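Putative monooxygenase Rv0793 (Mycobacterium tuberculosis, PDB 1Y0H) is a putative homodimeric monooxygenase with a ferredoxin-like fold that may act in antibiotic biosynthesis or scavenge reactive oxygen species. Local coordinates at residues I63-D66 with E67-G70. Sequence-based numbering, arbitrary orientation.
With ACT (acetate ion), chain C.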
loop_
_atom_site.group_PDB
_atom_site.type_symbol
_atom_site.label_atom_id
_atom_site.label_comp_id
_atom_site.label_asym_id
_atom_site.label_seq_id
_atom_site.Cartn_x
_atom_site.Cartn_y
_atom_site.Cartn_z
ATOM N N ILE A 63 -8.405 2.483 16.585
ATOM C CA ILE A 63 -9.211 3.567 17.144
ATOM C C ILE A 63 -8.988 4.855 16.339
ATOM O O ILE A 63 -9.933 5.558 16.032
ATOM C CB ILE A 63 -8.889 3.795 18.631
ATOM C CG1 ILE A 63 -9.379 2.586 19.445
ATOM C CG2 ILE A 63 -9.514 5.074 19.160
ATOM C CD1 ILE A 63 -8.557 2.336 20.680
ATOM N N ALA A 64 -7.731 5.123 15.993
ATOM C CA ALA A 64 -7.372 6.309 15.206
ATOM C C ALA A 64 -7.987 6.279 13.814
ATOM O O ALA A 64 -8.385 7.321 13.296
ATOM C CB ALA A 64 -5.848 6.462 15.113
ATOM N N LEU A 65 -8.040 5.090 13.215
ATOM C CA LEU A 65 -8.700 4.912 11.910
ATOM C C LEU A 65 -10.195 5.184 12.050
ATOM O O LEU A 65 -10.799 5.787 11.182
ATOM C CB LEU A 65 -8.455 3.505 11.357
ATOM C CG LEU A 65 -9.200 3.141 10.076
ATOM C CD1 LEU A 65 -8.807 4.132 8.988
ATOM C CD2 LEU A 65 -8.888 1.707 9.665
ATOM N N ASP A 66 -10.796 4.725 13.144
ATOM C CA ASP A 66 -12.201 4.994 13.372
ATOM C C ASP A 66 -12.442 6.488 13.524
ATOM O O ASP A 66 -13.405 7.021 12.975
ATOM C CB ASP A 66 -12.696 4.209 14.586
ATOM C CG ASP A 66 -12.646 2.709 14.350
ATOM O OD1 ASP A 66 -12.611 2.297 13.171
ATOM O OD2 ASP A 66 -12.634 1.931 15.338
ATOM N N GLU A 67 -11.550 7.171 14.236
ATOM C CA GLU A 67 -11.649 8.638 14.369
ATOM C C GLU A 67 -11.565 9.320 13.000
ATOM O O GLU A 67 -12.312 10.260 12.713
ATOM C CB GLU A 67 -10.572 9.170 15.320
ATOM C CG GLU A 67 -10.653 8.650 16.751
ATOM C CD GLU A 67 -11.672 9.380 17.623
ATOM O OE1 GLU A 67 -11.626 9.184 18.857
ATOM O OE2 GLU A 67 -12.511 10.148 17.096
ATOM N N HIS A 68 -10.677 8.821 12.144
ATOM C CA HIS A 68 -10.497 9.375 10.802
ATOM C C HIS A 68 -11.795 9.264 10.006
ATOM O O HIS A 68 -12.211 10.206 9.336
ATOM C CB HIS A 68 -9.363 8.625 10.095
ATOM C CG HIS A 68 -9.223 8.958 8.643
ATOM N ND1 HIS A 68 -8.914 10.224 8.196
ATOM C CD2 HIS A 68 -9.338 8.185 7.537
ATOM C CE1 HIS A 68 -8.844 10.217 6.875
ATOM N NE2 HIS A 68 -9.096 8.991 6.451
ATOM N N ARG A 69 -12.404 8.089 10.085
ATOM C CA ARG A 69 -13.618 7.785 9.343
ATOM C C ARG A 69 -14.843 8.550 9.837
ATOM O O ARG A 69 -15.876 8.536 9.170
ATOM C CB ARG A 69 -13.870 6.285 9.372
ATOM C CG ARG A 69 -12.903 5.517 8.502
ATOM C CD ARG A 69 -13.056 4.031 8.739
ATOM N NE ARG A 69 -12.373 3.287 7.695
ATOM C CZ ARG A 69 -12.281 1.962 7.638
ATOM N NH1 ARG A 69 -12.816 1.205 8.582
ATOM N NH2 ARG A 69 -11.641 1.402 6.619
ATOM N N GLY A 70 -14.733 9.192 11.003
ATOM C CA GLY A 70 -15.807 10.040 11.527
ATOM C C GLY A 70 -15.577 11.535 11.363
ATOM O O GLY A 70 -16.415 12.356 11.775
HETATM C C ACT C . -9.353 8.068 2.798
HETATM O O ACT C . -8.863 8.738 3.730
HETATM O OXT ACT C . -9.416 6.823 2.959
HETATM C CH3 ACT C . -9.831 8.736 1.548
#
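L65 and R69, one helical turn apart on helix 62-69, meet where the leucine's branched end lies against one face of the guanidinium. L65 CD2 sits 3.9 Å above that plane, over its centre, while CD1 comes 3.9 Å from R69 NE. The arginine gets there as an extended chain: CG is anti to its carbonyl carbon (chi1 -72°), and the methylenes run on nearly straight past L65 O, which accepts R69 N at 3.0 Å. L65 also touches V6 and V8 of strand 6-12, and Y59 of strand 53-59, tying the helix to the sheet. The H68 ring is swung out anti to the backbone N (chi1 171°), and its NE2 gives a fairly straight bond of 2.7 Å (160°) to the acetate oxygen ACT O. D66 pairs with R62 in a salt bridge, its OD1 standing 4.7 Å from R69 NH1. G70 N reaches D66 O by a weak 3.2 Å bond. With ND1 bonded to E36 OE2 and NE2 to the acetate, both nitrogens of H68 are occupied and the ring's rotation is fixed; the acetate, probably from the crystallisation liquor, marks a spot between H68 and Y42, whose OH also bonds it, where a small carboxylate can bind.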